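Local coordinates for aldehyde dehydrogenase 12 (Zea mays, PDB 6D97), which catalyses the NAD+-dependent oxidation of L-glutamate gamma-semialdehyde to glutamate, the last step of proline catabolism in plants, at residues A[126-137]-A[226-237]; A[363-374]-A[401-410]. One frame throughout, in Å; residues are numbered along the deposited sequence.

Contact 1: A[126-137]-A[226-237]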
loop_
_atom_site.group_PDB
_atom_site.type_symbol
_atom_site.label_atom_id
_atom_site.label_comp_id
_atom_site.label_asym_id
_atom_site.label_seq_id
_atom_site.Cartn_x
_atom_site.Cartn_y
_atom_site.Cartn_z
ATOM N N VAL A 126 -5.845 -17.134 33.087
ATOM C CA VAL A 126 -4.671 -17.413 32.266
ATOM C C VAL A 126 -3.754 -16.199 32.215
ATOM O O VAL A 126 -2.524 -16.334 32.260
ATOM C CB VAL A 126 -5.096 -17.869 30.859
ATOM C CG1 VAL A 126 -3.873 -18.197 30.017
ATOM C CG2 VAL A 126 -6.031 -19.067 30.953
ATOM N N LEU A 127 -4.337 -14.999 32.113
ATOM C CA LEU A 127 -3.567 -13.767 32.257
ATOM C C LEU A 127 -2.774 -13.780 33.554
ATOM O O LEU A 127 -1.558 -13.557 33.563
ATOM C CB LEU A 127 -4.499 -12.552 32.229
ATOM C CG LEU A 127 -5.114 -11.993 30.946
ATOM C CD1 LEU A 127 -6.234 -11.026 31.291
ATOM C CD2 LEU A 127 -4.061 -11.296 30.104
ATOM N N ASP A 128 -3.458 -14.049 34.666
ATOM C CA ASP A 128 -2.800 -14.044 35.965
ATOM C C ASP A 128 -1.728 -15.125 36.049
ATOM O O ASP A 128 -0.648 -14.896 36.605
ATOM C CB ASP A 128 -3.848 -14.224 37.061
ATOM C CG ASP A 128 -3.251 -14.192 38.443
ATOM O OD1 ASP A 128 -2.790 -13.113 38.866
ATOM O OD2 ASP A 128 -3.242 -15.248 39.104
ATOM N N PHE A 129 -2.008 -16.306 35.492
ATOM C CA PHE A 129 -1.026 -17.385 35.476
ATOM C C PHE A 129 0.271 -16.938 34.814
ATOM O O PHE A 129 1.359 -17.090 35.380
ATOM C CB PHE A 129 -1.611 -18.602 34.755
ATOM C CG PHE A 129 -0.604 -19.669 34.441
ATOM C CD1 PHE A 129 -0.297 -20.645 35.372
ATOM C CD2 PHE A 129 0.022 -19.705 33.203
ATOM C CE1 PHE A 129 0.626 -21.633 35.085
ATOM C CE2 PHE A 129 0.946 -20.688 32.908
ATOM C CZ PHE A 129 1.249 -21.657 33.851
ATOM N N PHE A 130 0.170 -16.366 33.612
ATOM C CA PHE A 130 1.372 -15.970 32.885
ATOM C C PHE A 130 2.050 -14.770 33.536
ATOM O O PHE A 130 3.281 -14.694 33.572
ATOM C CB PHE A 130 1.031 -15.680 31.424
ATOM C CG PHE A 130 1.063 -16.901 30.551
ATOM C CD1 PHE A 130 2.269 -17.501 30.223
ATOM C CD2 PHE A 130 -0.112 -17.456 30.067
ATOM C CE1 PHE A 130 2.307 -18.622 29.422
ATOM C CE2 PHE A 130 -0.081 -18.575 29.261
ATOM C CZ PHE A 130 1.130 -19.161 28.941
ATOM N N ALA A 131 1.266 -13.822 34.058
ATOM C CA ALA A 131 1.857 -12.682 34.750
ATOM C C ALA A 131 2.652 -13.132 35.969
ATOM O O ALA A 131 3.766 -12.654 36.206
ATOM C CB ALA A 131 0.768 -11.692 35.154
ATOM N N LYS A 132 2.094 -14.060 36.751
ATOM C CA LYS A 132 2.797 -14.550 37.931
ATOM C C LYS A 132 4.026 -15.361 37.549
ATOM O O LYS A 132 5.078 -15.226 38.179
ATOM C CB LYS A 132 1.860 -15.392 38.793
ATOM C CG LYS A 132 1.407 -14.707 40.065
ATOM C CD LYS A 132 -0.079 -14.427 40.021
ATOM C CE LYS A 132 -0.582 -13.933 41.367
ATOM N NZ LYS A 132 -2.006 -14.299 41.601
ATOM N N LEU A 133 3.911 -16.214 36.529
ATOM C CA LEU A 133 5.055 -17.008 36.098
ATOM C C LEU A 133 6.187 -16.118 35.600
ATOM O O LEU A 133 7.361 -16.381 35.883
ATOM C CB LEU A 133 4.632 -17.997 35.015
ATOM C CG LEU A 133 5.637 -19.101 34.698
ATOM C CD1 LEU A 133 6.049 -19.831 35.952
ATOM C CD2 LEU A 133 5.035 -20.076 33.707
ATOM N N ILE A 134 5.851 -15.066 34.849
ATOM C CA ILE A 134 6.854 -14.104 34.396
ATOM C C ILE A 134 7.571 -13.492 35.591
ATOM O O ILE A 134 8.803 -13.370 35.613
ATOM C CB ILE A 134 6.198 -13.017 33.522
ATOM C CG1 ILE A 134 5.821 -13.585 32.154
ATOM C CG2 ILE A 134 7.111 -11.807 33.373
ATOM C CD1 ILE A 134 4.954 -12.651 31.337
ATOM N N GLN A 135 6.798 -13.109 36.612
ATOM C CA GLN A 135 7.360 -12.485 37.806
ATOM C C GLN A 135 8.381 -13.372 38.499
ATOM O O GLN A 135 9.374 -12.869 39.033
ATOM C CB GLN A 135 6.247 -12.140 38.791
ATOM C CG GLN A 135 5.579 -10.810 38.577
ATOM C CD GLN A 135 4.681 -10.436 39.735
ATOM O OE1 GLN A 135 3.634 -11.043 39.944
ATOM N NE2 GLN A 135 5.092 -9.436 40.501
ATOM N N ARG A 136 8.153 -14.684 38.520
ATOM C CA ARG A 136 9.045 -15.559 39.275
ATOM C C ARG A 136 10.417 -15.682 38.627
ATOM O O ARG A 136 11.415 -15.847 39.327
ATOM C CB ARG A 136 8.417 -16.944 39.450
ATOM C CG ARG A 136 7.126 -17.006 40.270
ATOM C CD ARG A 136 7.300 -16.496 41.694
ATOM N NE ARG A 136 8.421 -17.127 42.384
ATOM C CZ ARG A 136 8.359 -18.291 43.022
ATOM N NH1 ARG A 136 7.226 -18.974 43.066
ATOM N NH2 ARG A 136 9.439 -18.776 43.614
ATOM N N VAL A 137 10.495 -15.608 37.305
ATOM C CA VAL A 137 11.748 -15.837 36.598
ATOM C C VAL A 137 12.401 -14.535 36.148
ATOM O O VAL A 137 13.626 -14.424 36.171
ATOM C CB VAL A 137 11.532 -16.798 35.410
ATOM C CG1 VAL A 137 11.170 -18.164 35.923
ATOM C CG2 VAL A 137 10.442 -16.280 34.485
ATOM N N LYS A 226 17.038 -18.976 31.952
ATOM C CA LYS A 226 16.548 -18.423 33.207
ATOM C C LYS A 226 15.036 -18.252 33.200
ATOM O O LYS A 226 14.398 -18.353 34.253
ATOM C CB LYS A 226 17.227 -17.083 33.494
ATOM C CG LYS A 226 18.656 -17.186 33.996
ATOM C CD LYS A 226 19.181 -15.820 34.420
ATOM C CE LYS A 226 20.453 -15.453 33.669
ATOM N NZ LYS A 226 20.211 -15.276 32.206
ATOM N N VAL A 227 14.440 -17.998 32.034
ATOM C CA VAL A 227 13.024 -17.663 31.948
ATOM C C VAL A 227 12.263 -18.524 30.953
ATOM O O VAL A 227 11.070 -18.294 30.745
ATOM C CB VAL A 227 12.827 -16.173 31.604
ATOM C CG1 VAL A 227 13.568 -15.300 32.592
ATOM C CG2 VAL A 227 13.293 -15.905 30.187
ATOM N N SER A 228 12.905 -19.516 30.332
ATOM C CA SER A 228 12.274 -20.261 29.249
ATOM C C SER A 228 11.050 -21.042 29.699
ATOM O O SER A 228 10.340 -21.588 28.846
ATOM C CB SER A 228 13.277 -21.221 28.605
ATOM O OG SER A 228 13.777 -22.157 29.545
ATOM N N ILE A 229 10.791 -21.117 31.009
ATOM C CA ILE A 229 9.609 -21.818 31.497
ATOM C C ILE A 229 8.346 -21.162 30.966
ATOM O O ILE A 229 7.336 -21.836 30.729
ATOM C CB ILE A 229 9.615 -21.877 33.042
ATOM C CG1 ILE A 229 8.582 -22.886 33.546
ATOM C CG2 ILE A 229 9.353 -20.501 33.650
ATOM C CD1 ILE A 229 8.786 -23.303 34.998
ATOM N N VAL A 230 8.392 -19.849 30.731
ATOM C CA VAL A 230 7.202 -19.117 30.310
ATOM C C VAL A 230 6.784 -19.552 28.912
ATOM O O VAL A 230 5.639 -19.958 28.682
ATOM C CB VAL A 230 7.451 -17.602 30.372
ATOM C CG1 VAL A 230 6.254 -16.851 29.813
ATOM C CG2 VAL A 230 7.740 -17.181 31.802
ATOM N N MET A 231 7.714 -19.476 27.955
ATOM C CA MET A 231 7.394 -19.895 26.596
ATOM C C MET A 231 7.085 -21.380 26.526
ATOM O O MET A 231 6.321 -21.810 25.657
ATOM C CB MET A 231 8.535 -19.555 25.641
ATOM C CG MET A 231 8.392 -18.203 24.994
ATOM S SD MET A 231 6.753 -17.874 24.311
ATOM C CE MET A 231 6.748 -18.971 22.899
ATOM N N GLU A 232 7.663 -22.179 27.425
ATOM C CA GLU A 232 7.324 -23.596 27.465
ATOM C C GLU A 232 5.844 -23.783 27.769
ATOM O O GLU A 232 5.152 -24.559 27.100
ATOM C CB GLU A 232 8.191 -24.312 28.500
ATOM C CG GLU A 232 8.354 -25.798 28.233
ATOM C CD GLU A 232 7.893 -26.662 29.384
ATOM O OE1 GLU A 232 8.672 -27.531 29.823
ATOM O OE2 GLU A 232 6.751 -26.473 29.852
ATOM N N GLN A 233 5.337 -23.056 28.768
ATOM C CA GLN A 233 3.907 -23.080 29.060
ATOM C C GLN A 233 3.099 -22.498 27.908
ATOM O O GLN A 233 2.020 -23.004 27.581
ATOM C CB GLN A 233 3.626 -22.316 30.354
ATOM C CG GLN A 233 4.373 -22.861 31.557
ATOM C CD GLN A 233 4.028 -24.308 31.843
ATOM O OE1 GLN A 233 2.873 -24.645 32.101
ATOM N NE2 GLN A 233 5.028 -25.176 31.790
ATOM N N MET A 234 3.606 -21.437 27.278
ATOM C CA MET A 234 2.888 -20.838 26.155
ATOM C C MET A 234 2.789 -21.809 24.984
ATOM O O MET A 234 1.761 -21.863 24.297
ATOM C CB MET A 234 3.572 -19.539 25.729
ATOM C CG MET A 234 2.822 -18.788 24.649
ATOM S SD MET A 234 1.208 -18.229 25.217
ATOM C CE MET A 234 0.356 -18.102 23.651
ATOM N N ILE A 235 3.840 -22.599 24.751
ATOM C CA ILE A 235 3.819 -23.560 23.654
ATOM C C ILE A 235 2.804 -24.664 23.922
ATOM O O ILE A 235 2.124 -25.138 23.003
ATOM C CB ILE A 235 5.229 -24.128 23.417
ATOM C CG1 ILE A 235 6.136 -23.042 22.845
ATOM C CG2 ILE A 235 5.175 -25.302 22.462
ATOM C CD1 ILE A 235 7.604 -23.416 22.842
ATOM N N ARG A 236 2.678 -25.087 25.183
ATOM C CA ARG A 236 1.658 -26.071 25.535
ATOM C C ARG A 236 0.263 -25.531 25.257
ATOM O O ARG A 236 -0.596 -26.249 24.732
ATOM C CB ARG A 236 1.801 -26.472 27.002
ATOM C CG ARG A 236 3.137 -27.110 27.301
ATOM C CD ARG A 236 3.272 -27.565 28.745
ATOM N NE ARG A 236 4.563 -28.213 28.961
ATOM C CZ ARG A 236 4.792 -29.509 28.777
ATOM N NH1 ARG A 236 3.808 -30.308 28.383
ATOM N NH2 ARG A 236 6.005 -30.009 28.987
ATOM N N LEU A 237 0.025 -24.263 25.596
ATOM C CA LEU A 237 -1.233 -23.616 25.243
ATOM C C LEU A 237 -1.426 -23.599 23.732
ATOM O O LEU A 237 -2.509 -23.923 23.228
ATOM C CB LEU A 237 -1.262 -22.195 25.817
ATOM C CG LEU A 237 -2.446 -21.232 25.629
ATOM C CD1 LEU A 237 -2.291 -20.074 26.615
ATOM C CD2 LEU A 237 -2.599 -20.690 24.196
HETATM O O HOH W 1 15.049 -16.717 36.588
#
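Phe130 and Val230 interlock, each as a knob in a hole of the other segment, in a buried, nearly antiparallel helix packing at one side of the NAD-binding domain. Helix 126-137 runs at 156° to the 229-237 segment, with axes 9.9 Å apart at their closest.

The Phe130 ring enters edge first between Val230, Gln233, Met234 and Leu237. Its CE1 lies 3.7 Å from the carbonyl O of Val230, near the ring plane, and CZ faces the backbone of Met234. The sulfur of Met234 approaches obliquely, SD being 4.5 Å from the Phe130 ring centroid, a Met-aromatic contact. Phe129 CD2 covers part of one Phe130 face, while Leu121 and Val149 of helices 105-121 and 142-157 also touch this side chain. Cut back to an alanine, this position is likely to cost Met234 its aromatic partner and to open a gap between the helices beside Leu237.

Val230 answers with both methyls: CG1, anti to the backbone N (chi1 175°), meets Phe130 and Ile134, and CG2 meets Leu133 and Val137. Leu133 crosses Gln233 at about a right angle, its CD2 3.6 Å from Gln233 CG. Beyond this aliphatic stem, Gln233 OE1 is held by the backbone N of Thr31.

At the far end, Val137 CG1 packs 3.7 Å from Ile229 CG2, and its CG2 lies against Val227 CB. No direct hydrogen bond joins the segments. Instead, one water donates to Val137 O, at 2.7 Å, and to Lys226 O. Lys226 itself is salt-bridged to Asp224 of the NAD pocket. Apolar packing thus fixes the helix of a beta-alpha-beta crossover, which joins parallel strands 218-223 and 249-251 of the Rossmann-type fold.

Contact 2: A[363-374]-A[401-410]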
loop_
_atom_site.group_PDB
_atom_site.type_symbol
_atom_site.label_atom_id
_atom_site.label_comp_id
_atom_site.label_asym_id
_atom_site.label_seq_id
_atom_site.Cartn_x
_atom_site.Cartn_y
_atom_site.Cartn_z
ATOM N N ILE A 363 11.172 -2.214 42.501
ATOM C CA ILE A 363 12.613 -2.357 42.347
ATOM C C ILE A 363 12.912 -3.815 42.665
ATOM O O ILE A 363 12.176 -4.460 43.417
ATOM C CB ILE A 363 13.421 -1.403 43.259
ATOM C CG1 ILE A 363 14.897 -1.363 42.845
ATOM C CG2 ILE A 363 13.312 -1.828 44.714
ATOM C CD1 ILE A 363 15.151 -0.691 41.521
ATOM N N GLY A 364 13.971 -4.356 42.070
ATOM C CA GLY A 364 14.263 -5.751 42.296
ATOM C C GLY A 364 15.564 -6.268 41.723
ATOM O O GLY A 364 16.454 -5.511 41.323
ATOM N N PRO A 365 15.689 -7.598 41.686
ATOM C CA PRO A 365 16.922 -8.224 41.192
ATOM C C PRO A 365 17.252 -7.781 39.774
ATOM O O PRO A 365 16.367 -7.536 38.950
ATOM C CB PRO A 365 16.607 -9.724 41.249
ATOM C CG PRO A 365 15.470 -9.847 42.208
ATOM C CD PRO A 365 14.673 -8.593 42.064
ATOM N N VAL A 366 18.551 -7.662 39.508
ATOM C CA VAL A 366 19.078 -7.258 38.209
ATOM C C VAL A 366 19.869 -8.447 37.687
ATOM O O VAL A 366 20.980 -8.725 38.160
ATOM C CB VAL A 366 19.946 -6.000 38.299
ATOM C CG1 VAL A 366 20.454 -5.624 36.930
ATOM C CG2 VAL A 366 19.149 -4.862 38.916
ATOM N N LEU A 367 19.306 -9.149 36.704
ATOM C CA LEU A 367 19.758 -10.502 36.407
ATOM C C LEU A 367 21.078 -10.549 35.645
ATOM O O LEU A 367 21.704 -11.612 35.595
ATOM C CB LEU A 367 18.679 -11.255 35.622
ATOM C CG LEU A 367 17.332 -11.485 36.316
ATOM C CD1 LEU A 367 16.585 -12.655 35.692
ATOM C CD2 LEU A 367 17.522 -11.698 37.809
ATOM N N THR A 368 21.528 -9.436 35.058
ATOM C CA THR A 368 22.745 -9.468 34.257
ATOM C C THR A 368 23.782 -8.427 34.664
ATOM O O THR A 368 24.810 -8.309 33.986
ATOM C CB THR A 368 22.423 -9.305 32.765
ATOM O OG1 THR A 368 21.746 -8.063 32.548
ATOM C CG2 THR A 368 21.558 -10.454 32.280
ATOM N N VAL A 369 23.558 -7.669 35.737
ATOM C CA VAL A 369 24.565 -6.744 36.253
ATOM C C VAL A 369 24.591 -6.880 37.769
ATOM O O VAL A 369 23.556 -6.724 38.425
ATOM C CB VAL A 369 24.295 -5.277 35.864
ATOM C CG1 VAL A 369 25.522 -4.412 36.159
ATOM C CG2 VAL A 369 23.902 -5.163 34.406
ATOM N N THR A 370 25.764 -7.170 38.326
ATOM C CA THR A 370 25.883 -7.291 39.770
ATOM C C THR A 370 25.851 -5.915 40.431
ATOM O O THR A 370 26.031 -4.877 39.785
ATOM C CB THR A 370 27.178 -8.008 40.151
ATOM O OG1 THR A 370 28.300 -7.196 39.780
ATOM C CG2 THR A 370 27.271 -9.350 39.443
ATOM N N THR A 371 25.617 -5.923 41.746
ATOM C CA THR A 371 25.641 -4.681 42.512
ATOM C C THR A 371 27.011 -4.020 42.444
ATOM O O THR A 371 27.112 -2.798 42.276
ATOM C CB THR A 371 25.254 -4.949 43.969
ATOM O OG1 THR A 371 24.005 -5.649 44.020
ATOM C CG2 THR A 371 25.118 -3.637 44.723
ATOM N N GLU A 372 28.079 -4.814 42.571
ATOM C CA GLU A 372 29.431 -4.268 42.481
ATOM C C GLU A 372 29.671 -3.606 41.132
ATOM O O GLU A 372 30.264 -2.525 41.062
ATOM C CB GLU A 372 30.467 -5.367 42.723
ATOM N N ALA A 373 29.210 -4.238 40.048
ATOM C CA ALA A 373 29.406 -3.665 38.721
ATOM C C ALA A 373 28.696 -2.324 38.589
ATOM O O ALA A 373 29.215 -1.393 37.962
ATOM C CB ALA A 373 28.914 -4.639 37.651
ATOM N N MET A 374 27.505 -2.208 39.177
ATOM C CA MET A 374 26.759 -0.958 39.090
ATOM C C MET A 374 27.380 0.120 39.969
ATOM O O MET A 374 27.440 1.290 39.572
ATOM C CB MET A 374 25.299 -1.196 39.474
ATOM C CG MET A 374 24.456 -1.809 38.369
ATOM S SD MET A 374 22.734 -2.088 38.832
ATOM C CE MET A 374 22.840 -3.706 39.597
ATOM N N ILE A 401 18.509 -11.750 47.705
ATOM C CA ILE A 401 18.855 -11.863 46.291
ATOM C C ILE A 401 20.276 -12.403 46.181
ATOM O O ILE A 401 21.212 -11.792 46.717
ATOM C CB ILE A 401 18.698 -10.514 45.574
ATOM C CG1 ILE A 401 17.260 -10.017 45.718
ATOM C CG2 ILE A 401 19.065 -10.633 44.102
ATOM C CD1 ILE A 401 17.067 -8.564 45.340
ATOM N N PRO A 402 20.479 -13.546 45.523
ATOM C CA PRO A 402 21.831 -14.103 45.406
ATOM C C PRO A 402 22.765 -13.125 44.714
ATOM O O PRO A 402 22.353 -12.329 43.868
ATOM C CB PRO A 402 21.623 -15.373 44.571
ATOM C CG PRO A 402 20.331 -15.153 43.859
ATOM C CD PRO A 402 19.484 -14.353 44.799
ATOM N N LYS A 403 24.045 -13.190 45.089
ATOM C CA LYS A 403 24.984 -12.149 44.690
ATOM C C LYS A 403 25.272 -12.149 43.193
ATOM O O LYS A 403 25.836 -11.169 42.694
ATOM C CB LYS A 403 26.284 -12.285 45.482
ATOM C CG LYS A 403 26.128 -12.001 46.973
ATOM C CD LYS A 403 25.769 -10.544 47.234
ATOM C CE LYS A 403 27.010 -9.670 47.312
ATOM N NZ LYS A 403 26.685 -8.225 47.134
ATOM N N ILE A 404 24.902 -13.207 42.465
ATOM C CA ILE A 404 25.044 -13.175 41.013
ATOM C C ILE A 404 24.158 -12.103 40.400
ATOM O O ILE A 404 24.417 -11.650 39.280
ATOM C CB ILE A 404 24.727 -14.546 40.370
ATOM C CG1 ILE A 404 23.392 -15.096 40.882
ATOM C CG2 ILE A 404 25.879 -15.526 40.567
ATOM C CD1 ILE A 404 22.789 -16.159 39.979
ATOM N N TYR A 405 23.110 -11.689 41.104
ATOM C CA TYR A 405 22.172 -10.692 40.616
ATOM C C TYR A 405 22.344 -9.399 41.397
ATOM O O TYR A 405 22.609 -9.420 42.604
ATOM C CB TYR A 405 20.732 -11.195 40.738
ATOM C CG TYR A 405 20.466 -12.452 39.941
ATOM C CD1 TYR A 405 21.128 -12.690 38.739
ATOM C CD2 TYR A 405 19.561 -13.407 40.391
ATOM C CE1 TYR A 405 20.889 -13.834 38.003
ATOM C CE2 TYR A 405 19.322 -14.559 39.664
ATOM C CZ TYR A 405 19.989 -14.764 38.472
ATOM O OH TYR A 405 19.751 -15.904 37.746
ATOM N N GLY A 406 22.202 -8.277 40.703
ATOM C CA GLY A 406 22.309 -6.996 41.357
ATOM C C GLY A 406 21.067 -6.645 42.151
ATOM O O GLY A 406 19.974 -7.157 41.910
ATOM N N ALA A 407 21.252 -5.749 43.121
ATOM C CA ALA A 407 20.158 -5.294 43.983
ATOM C C ALA A 407 20.477 -3.853 44.382
ATOM O O ALA A 407 21.095 -3.601 45.419
ATOM C CB ALA A 407 19.986 -6.192 45.200
ATOM N N MET A 408 20.039 -2.918 43.547
ATOM C CA MET A 408 20.395 -1.513 43.672
ATOM C C MET A 408 19.149 -0.652 43.808
ATOM O O MET A 408 18.110 -0.938 43.205
ATOM C CB MET A 408 21.205 -1.045 42.458
ATOM C CG MET A 408 22.674 -1.423 42.497
ATOM S SD MET A 408 23.596 -0.461 43.710
ATOM C CE MET A 408 23.323 1.202 43.101
ATOM N N LYS A 409 19.265 0.406 44.601
ATOM C CA LYS A 409 18.250 1.442 44.594
ATOM C C LYS A 409 18.299 2.187 43.261
ATOM O O LYS A 409 19.357 2.264 42.629
ATOM C CB LYS A 409 18.471 2.420 45.746
ATOM C CG LYS A 409 18.337 1.818 47.137
ATOM C CD LYS A 409 18.630 2.858 48.210
ATOM C CE LYS A 409 18.412 2.298 49.607
ATOM N NZ LYS A 409 18.774 3.286 50.661
ATOM N N PRO A 410 17.171 2.736 42.809
ATOM C CA PRO A 410 17.172 3.504 41.556
ATOM C C PRO A 410 18.177 4.641 41.629
ATOM O O PRO A 410 18.163 5.446 42.562
ATOM C CB PRO A 410 15.734 4.026 41.453
ATOM C CG PRO A 410 14.934 3.077 42.266
ATOM C CD PRO A 410 15.826 2.648 43.399
HETATM O O HOH W 2 18.160 -3.189 41.778
HETATM O O HOH W 3 25.237 -8.557 43.251
#
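Tyr405 packs against Leu367 where segments 363-374 and 401-410 of the chain are joined, outside the helix, by a single antiparallel bridge, an example of loops shaped by backbone pairing as much as by side chains. From the start of the tyrosine side chain, Tyr405 CB sits 3.6 Å from Val366 O. CG is among the ring atoms nearest Leu367 CD2, which stands over the centre of the ring, 3.6 Å from the Tyr405 centroid, in a CH-pi contact. Along one side of the ring, CD1 and CE1 pass the carbonyl O of Leu367; at the tip, OH meets Lys226 of contact 1. Ile404 CD1 covers part of the opposite face.

Next to this ring, Val366 and Gly406 form the hydrogen-bonded pair: Val366 N donates to Gly406 O at 2.8 Å, and Gly406 N returns a bond to Val366 O. Thr371 OG1, anti to its own carbonyl carbon (chi1 -53°), accepts from Ala407 N at 2.9 Å. Its methyl CG2 instead touches Met408 SD. Thr370 OG1 accepts from Ala373 N, capping helix 371-382 a few residues after the bridge, and Thr368, which touches NAD, lies between the two.

From the N terminus, contact 1 closes first: the chain leaves helix 126-137, builds strands 191-196 and 218-223 of the five-stranded parallel sheet, and returns in segment 226-237. Contact 2 closes a much shorter excursion, 26 residues that take in the rest of helix 371-382 and strand 388-391, before strand 411-414 follows. The two loops lie in series, neither nested nor crossed. Although their centres are about 23 Å apart, they touch: Leu367 CD1 is 3.5 Å from Val137 O and 4.3 Å from Lys226 CD. The pair thereby ties the end of helix 126-137 and the loop after strand 218-223, beside the NAD-binding sheet, to loops of the domain holding the seven-stranded mixed sheet.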